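Local coordinates for signal transduction histidine-protein kinase/phosphatase mprB (Mycobacterium hassiacum, PDB 6BLK), which probably uses ATP to phosphorylate its own histidine as the sensor kinase and phosphatase of a two-component system, and is represented here by its ATP-binding domain, at residues Ile29-Thr34 with Gly66-Arg71; Val83-Gly88 with Gly146-Ile151. One frame throughout, in Å; residues are numbered along the deposited sequence.

Both contacts belong to one mixed sheet and are joined through its neighbouring strands 67-76 and 79-85, where Gly69 O lies 2.8 Å from Thr85 N. Contact 1 is a parallel pairing, only partly buried. Its apolar residues face the helices, while on its other face an acid and two arginines form a salt-bridge network, with a threonine hydroxyl bonded to one of them. Contact 2 is antiparallel and buried, nearer the centre of the chain, and its ligand-binding polar groups gather at the strand ends, where Asp86 receives the adenine of ATP. Helix 44-60 packs on both, touching Val68 and Val70 in contact 1 and Ile84 and Ile149 in contact 2.

Contact 1: Ile29-Thr34 with Gly66-Arg71; sequences IEFEVT and GRVGVR
The guanidinium of Arg71 has the carbonyl oxygen Glu32 O over one face, 3.6 Å above its plane, and the hydroxyl of Thr34 at its edge, where Arg71 NH1 donates to Thr34 OG1 over 2.8 Å almost exactly in plane. Glu32 OE1 meets Arg71 NH2 in a longer salt bridge of 3.3 Å. The Arg67 guanidinium is approached at its edge: NH1 donates to Glu32 OE1 over 2.8 Å, on the syn side of a carboxylate turned 60° from the arginine plane. On the other face of the sheet the Phe31 ring has Ile29 CG2 over its centre, Val70 CG2 at its edge, and Val68 CB obliquely placed 3.7 Å from Phe31 CD1. One acid thus serves two bases. Glu32 CG lies anti to its own carbonyl carbon (chi1 -61°) and the chain runs on extended, carrying the carboxylate across to the neighbouring strand, where Gly69 puts no side chain between the two arginines. The strands are the parallel pair of a beta-alpha-beta unit, with helix 44-60 as the connection, in the Bergerat-type ATPase fold of histidine kinases. Glu32 turns both backbone groups to the neighbouring strand, N to Val68 O and O to Val70 N, flanking its partner Gly69. Ile29 CG2 also touches Val68 CG2 at 3.5 Å. These branched and aromatic groups suit a surface covered by helices: Phe31 meets Leu19 and Val22 of helix 11-25, Val68 meets Ala58.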
loop_
_atom_site.group_PDB
_atom_site.type_symbol
_atom_site.label_atom_id
_atom_site.label_comp_id
_atom_site.label_asym_id
_atom_site.label_seq_id
_atom_site.Cartn_x
_atom_site.Cartn_y
_atom_site.Cartn_z
ATOM N N ILE A 29 -4.542 -16.085 -0.647
ATOM C CA ILE A 29 -3.441 -15.307 -1.200
ATOM C C ILE A 29 -2.148 -15.666 -0.504
ATOM O O ILE A 29 -2.094 -15.826 0.723
ATOM C CB ILE A 29 -3.730 -13.802 -1.072
ATOM C CG1 ILE A 29 -4.875 -13.419 -2.002
ATOM C CG2 ILE A 29 -2.464 -12.967 -1.370
ATOM C CD1 ILE A 29 -5.391 -11.979 -1.782
ATOM N N GLU A 30 -1.088 -15.767 -1.282
ATOM C CA GLU A 30 0.230 -16.023 -0.721
ATOM C C GLU A 30 0.865 -14.661 -0.499
ATOM O O GLU A 30 1.378 -14.052 -1.438
ATOM C CB GLU A 30 1.060 -16.898 -1.651
ATOM C CG GLU A 30 2.535 -16.979 -1.261
ATOM C CD GLU A 30 2.757 -17.385 0.196
ATOM O OE1 GLU A 30 1.974 -18.213 0.715
ATOM O OE2 GLU A 30 3.720 -16.871 0.820
ATOM N N PHE A 31 0.797 -14.163 0.734
ATOM C CA PHE A 31 1.448 -12.898 1.078
ATOM C C PHE A 31 2.940 -13.138 1.270
ATOM O O PHE A 31 3.342 -13.944 2.115
ATOM C CB PHE A 31 0.841 -12.289 2.338
ATOM C CG PHE A 31 -0.533 -11.717 2.137
ATOM C CD1 PHE A 31 -0.702 -10.451 1.602
ATOM C CD2 PHE A 31 -1.659 -12.440 2.500
ATOM C CE1 PHE A 31 -1.962 -9.918 1.430
ATOM C CE2 PHE A 31 -2.923 -11.911 2.329
ATOM C CZ PHE A 31 -3.073 -10.644 1.793
ATOM N N GLU A 32 3.758 -12.465 0.469
ATOM C CA GLU A 32 5.201 -12.609 0.516
ATOM C C GLU A 32 5.755 -11.353 1.163
ATOM O O GLU A 32 5.791 -10.291 0.530
ATOM C CB GLU A 32 5.773 -12.810 -0.886
ATOM C CG GLU A 32 5.242 -14.071 -1.565
ATOM C CD GLU A 32 5.711 -14.221 -2.997
ATOM O OE1 GLU A 32 5.767 -13.205 -3.723
ATOM O OE2 GLU A 32 6.016 -15.368 -3.400
ATOM N N VAL A 33 6.181 -11.471 2.418
ATOM C CA VAL A 33 6.455 -10.317 3.262
ATOM C C VAL A 33 7.948 -10.247 3.516
ATOM O O VAL A 33 8.565 -11.231 3.935
ATOM C CB VAL A 33 5.656 -10.374 4.578
ATOM C CG1 VAL A 33 5.837 -9.114 5.386
ATOM C CG2 VAL A 33 4.218 -10.573 4.286
ATOM N N THR A 34 8.536 -9.101 3.190
ATOM C CA THR A 34 9.953 -8.841 3.438
ATOM C C THR A 34 10.054 -7.414 3.984
ATOM O O THR A 34 10.015 -6.459 3.209
ATOM C CB THR A 34 10.783 -8.991 2.172
ATOM O OG1 THR A 34 10.454 -10.231 1.525
ATOM C CG2 THR A 34 12.257 -8.975 2.499
ATOM N N GLY A 66 -3.516 -15.813 -5.929
ATOM C CA GLY A 66 -2.521 -14.810 -6.270
ATOM C C GLY A 66 -1.539 -14.559 -5.146
ATOM O O GLY A 66 -1.779 -14.830 -3.972
ATOM N N ARG A 67 -0.403 -14.021 -5.546
ATOM C CA ARG A 67 0.654 -13.640 -4.636
ATOM C C ARG A 67 0.589 -12.131 -4.458
ATOM O O ARG A 67 0.427 -11.393 -5.433
ATOM C CB ARG A 67 2.022 -14.053 -5.176
ATOM C CG ARG A 67 2.266 -15.560 -5.139
ATOM C CD ARG A 67 3.694 -15.933 -5.536
ATOM N NE ARG A 67 4.012 -15.571 -6.919
ATOM C CZ ARG A 67 4.951 -14.702 -7.295
ATOM N NH1 ARG A 67 5.709 -14.076 -6.403
ATOM N NH2 ARG A 67 5.142 -14.464 -8.586
ATOM N N VAL A 68 0.702 -11.690 -3.213
ATOM C CA VAL A 68 0.800 -10.269 -2.904
ATOM C C VAL A 68 2.137 -10.047 -2.215
ATOM O O VAL A 68 2.446 -10.703 -1.217
ATOM C CB VAL A 68 -0.384 -9.808 -2.033
ATOM C CG1 VAL A 68 -0.125 -8.388 -1.452
ATOM C CG2 VAL A 68 -1.706 -9.856 -2.825
ATOM N N GLY A 69 2.949 -9.151 -2.772
ATOM C CA GLY A 69 4.256 -8.861 -2.230
ATOM C C GLY A 69 4.161 -7.617 -1.355
ATOM O O GLY A 69 3.498 -6.661 -1.709
ATOM N N VAL A 70 4.809 -7.692 -0.200
ATOM C CA VAL A 70 4.809 -6.615 0.779
ATOM C C VAL A 70 6.265 -6.435 1.175
ATOM O O VAL A 70 6.811 -7.228 1.951
ATOM C CB VAL A 70 3.952 -6.920 2.010
ATOM C CG1 VAL A 70 3.948 -5.749 2.940
ATOM C CG2 VAL A 70 2.532 -7.351 1.609
ATOM N N ARG A 71 6.910 -5.420 0.629
ATOM C CA ARG A 71 8.352 -5.284 0.761
ATOM C C ARG A 71 8.668 -3.900 1.284
ATOM O O ARG A 71 8.131 -2.910 0.804
ATOM C CB ARG A 71 9.090 -5.511 -0.567
ATOM C CG ARG A 71 8.536 -6.623 -1.479
ATOM C CD ARG A 71 9.007 -8.004 -1.155
ATOM N NE ARG A 71 8.509 -8.971 -2.134
ATOM C CZ ARG A 71 8.569 -10.288 -1.970
ATOM N NH1 ARG A 71 9.107 -10.800 -0.869
ATOM N NH2 ARG A 71 8.101 -11.091 -2.912
#

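Contact 2: Val83-Gly88 with Gly146-Ile151; sequences VITDQG and GTAIHI. With ATP (adenosine-5'-triphosphate), chain E.
Asp86 and Thr147 stand side by side at the adenine of ATP. The exocyclic N6 donates to Asp86 OD2 over 2.9 Å in a nearly straight bond, and Thr147 OG1 lies 3.4 Å from adenine N1. This is the adenine-recognising corner of the Bergerat fold, and the Asp-Gln-Gly run belongs to the glycine-rich G1 box of histidine kinases. A carboxylate suits the place because it offers one oxygen to the base and keeps the other for the protein. That second oxygen, Asp86 OD1, accepts Thr147 N across the contact (3.0 Å) and Gly88 N two residues on, the latter closing an Asx turn. The two donors come from opposite faces of the carboxylate plane, and with N6 on OD2 they probably restrict its rotation. A water completes the group, donating to OD1 and accepting from Thr147 OG1. With chi1 at 60°, CG sits between the backbone N and the carbonyl carbon, which turns the carboxylate toward Thr147.

Further out, Gly146 passes Asp86 O with Gly146 CA only 3.2 Å away; its positive phi and lack of a side chain fit this tight crossing. The strands then pair antiparallel, Ile84 and Ile149 exchanging two backbone bonds while their side chains reach Val54 of helix 44-60. On the other face small groups meet, Thr85 CG2 against Ala148 CB at 3.7 Å. Beyond them the His150 ring, whose ND1 is hydrogen-bonded to Glu81, receives Val83 CG1 over its centre in a CH-pi contact, 3.9 Å from the centroid and 12° off the ring normal.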
loop_
_atom_site.group_PDB
_atom_site.type_symbol
_atom_site.label_atom_id
_atom_site.label_comp_id
_atom_site.label_asym_id
_atom_site.label_seq_id
_atom_site.Cartn_x
_atom_site.Cartn_y
_atom_site.Cartn_z
ATOM N N VAL A 83 6.667 -1.291 -0.845
ATOM C CA VAL A 83 6.093 -1.624 -2.144
ATOM C C VAL A 83 5.149 -2.779 -1.933
ATOM O O VAL A 83 5.566 -3.854 -1.473
ATOM C CB VAL A 83 7.154 -1.968 -3.200
ATOM C CG1 VAL A 83 6.495 -2.137 -4.559
ATOM C CG2 VAL A 83 8.198 -0.898 -3.288
ATOM N N ILE A 84 3.885 -2.568 -2.276
ATOM C CA ILE A 84 2.851 -3.599 -2.186
ATOM C C ILE A 84 2.396 -3.950 -3.605
ATOM O O ILE A 84 2.032 -3.072 -4.404
ATOM C CB ILE A 84 1.675 -3.156 -1.306
ATOM C CG1 ILE A 84 2.114 -3.055 0.157
ATOM C CG2 ILE A 84 0.496 -4.116 -1.454
ATOM C CD1 ILE A 84 1.185 -2.270 1.054
ATOM N N THR A 85 2.493 -5.232 -3.943
ATOM C CA THR A 85 2.325 -5.670 -5.312
ATOM C C THR A 85 1.304 -6.788 -5.372
ATOM O O THR A 85 1.166 -7.589 -4.438
ATOM C CB THR A 85 3.625 -6.199 -5.965
ATOM O OG1 THR A 85 4.180 -7.232 -5.144
ATOM C CG2 THR A 85 4.628 -5.128 -6.175
ATOM N N ASP A 86 0.600 -6.846 -6.496
ATOM C CA ASP A 86 -0.329 -7.953 -6.743
ATOM C C ASP A 86 -0.159 -8.462 -8.166
ATOM O O ASP A 86 0.658 -7.975 -8.949
ATOM C CB ASP A 86 -1.780 -7.539 -6.477
ATOM C CG ASP A 86 -2.207 -6.391 -7.345
ATOM O OD1 ASP A 86 -2.164 -6.523 -8.595
ATOM O OD2 ASP A 86 -2.533 -5.326 -6.771
ATOM N N GLN A 87 -0.961 -9.493 -8.495
ATOM C CA GLN A 87 -0.988 -10.115 -9.807
ATOM C C GLN A 87 -2.316 -9.865 -10.499
ATOM O O GLN A 87 -2.766 -10.670 -11.312
ATOM C CB GLN A 87 -0.725 -11.608 -9.673
ATOM C CG GLN A 87 0.653 -11.934 -9.175
ATOM C CD GLN A 87 0.901 -13.431 -9.136
ATOM O OE1 GLN A 87 0.257 -14.160 -8.387
ATOM N NE2 GLN A 87 1.830 -13.888 -9.949
ATOM N N GLY A 88 -2.953 -8.759 -10.160
ATOM C CA GLY A 88 -4.175 -8.340 -10.777
ATOM C C GLY A 88 -3.926 -7.668 -12.107
ATOM O O GLY A 88 -2.844 -7.748 -12.695
ATOM N N GLY A 146 -0.092 -6.773 -12.944
ATOM C CA GLY A 146 -0.321 -6.456 -11.546
ATOM C C GLY A 146 -0.043 -4.992 -11.283
ATOM O O GLY A 146 0.525 -4.308 -12.136
ATOM N N THR A 147 -0.496 -4.514 -10.127
ATOM C CA THR A 147 -0.238 -3.158 -9.642
ATOM C C THR A 147 0.829 -3.166 -8.565
ATOM O O THR A 147 0.874 -4.051 -7.706
ATOM C CB THR A 147 -1.509 -2.528 -9.066
ATOM O OG1 THR A 147 -2.535 -2.542 -10.051
ATOM C CG2 THR A 147 -1.295 -1.061 -8.669
ATOM N N ALA A 148 1.662 -2.131 -8.582
ATOM C CA ALA A 148 2.624 -1.865 -7.532
ATOM C C ALA A 148 2.319 -0.481 -6.994
ATOM O O ALA A 148 2.267 0.483 -7.760
ATOM C CB ALA A 148 4.042 -1.960 -8.080
ATOM N N ILE A 149 2.044 -0.395 -5.695
ATOM C CA ILE A 149 1.954 0.885 -5.007
ATOM C C ILE A 149 3.246 1.066 -4.238
ATOM O O ILE A 149 3.593 0.221 -3.403
ATOM C CB ILE A 149 0.762 0.936 -4.060
ATOM C CG1 ILE A 149 -0.550 0.695 -4.827
ATOM C CG2 ILE A 149 0.750 2.257 -3.334
ATOM C CD1 ILE A 149 -0.968 1.811 -5.753
ATOM N N HIS A 150 3.941 2.183 -4.495
ATOM C CA HIS A 150 5.231 2.474 -3.897
ATOM C C HIS A 150 5.055 3.653 -2.941
ATOM O O HIS A 150 4.627 4.733 -3.368
ATOM C CB HIS A 150 6.244 2.868 -4.982
ATOM C CG HIS A 150 6.588 1.811 -5.979
ATOM N ND1 HIS A 150 7.843 1.247 -6.037
ATOM C CD2 HIS A 150 5.883 1.259 -6.999
ATOM C CE1 HIS A 150 7.890 0.376 -7.027
ATOM N NE2 HIS A 150 6.712 0.358 -7.621
ATOM N N ILE A 151 5.431 3.463 -1.675
ATOM C CA ILE A 151 5.316 4.479 -0.631
ATOM C C ILE A 151 6.687 4.696 -0.006
ATOM O O ILE A 151 7.272 3.774 0.591
ATOM C CB ILE A 151 4.301 4.067 0.441
ATOM C CG1 ILE A 151 2.891 4.005 -0.173
ATOM C CG2 ILE A 151 4.354 5.027 1.641
ATOM C CD1 ILE A 151 1.836 3.421 0.723
HETATM P PG ATP E . -12.705 1.915 -1.079
HETATM O O1G ATP E . -11.202 1.710 -1.059
HETATM O O2G ATP E . -13.234 3.327 -0.788
HETATM O O3G ATP E . -13.493 0.828 -0.367
HETATM P PB ATP E . -12.141 1.328 -3.891
HETATM O O1B ATP E . -13.028 1.214 -5.118
HETATM O O2B ATP E . -11.364 0.161 -3.388
HETATM O O3B ATP E . -13.115 1.731 -2.644
HETATM P PA ATP E . -9.630 2.846 -3.958
HETATM O O1A ATP E . -9.400 4.338 -3.733
HETATM O O2A ATP E . -9.031 1.881 -2.965
HETATM O O3A ATP E . -11.250 2.684 -4.083
HETATM O "O5'" ATP E . -9.199 2.525 -5.432
HETATM C "C5'" ATP E . -9.690 3.300 -6.512
HETATM C "C4'" ATP E . -9.850 2.394 -7.726
HETATM O "O4'" ATP E . -8.531 2.110 -8.207
HETATM C "C3'" ATP E . -10.524 1.032 -7.518
HETATM O "O3'" ATP E . -11.963 1.111 -7.616
HETATM C "C2'" ATP E . -9.916 0.238 -8.659
HETATM O "O2'" ATP E . -10.555 0.533 -9.914
HETATM C "C1'" ATP E . -8.511 0.793 -8.743
HETATM N N9 ATP E . -7.525 0.029 -7.958
HETATM C C8 ATP E . -6.944 0.372 -6.758
HETATM N N7 ATP E . -6.041 -0.579 -6.385
HETATM C C5 ATP E . -6.050 -1.520 -7.355
HETATM C C6 ATP E . -5.304 -2.742 -7.562
HETATM N N6 ATP E . -4.432 -3.139 -6.625
HETATM N N1 ATP E . -5.556 -3.437 -8.670
HETATM C C2 ATP E . -6.452 -3.030 -9.588
HETATM N N3 ATP E . -7.161 -1.899 -9.473
HETATM C C4 ATP E . -6.988 -1.114 -8.384
HETATM O O HOH W 1 -3.801 -5.029 -10.085
#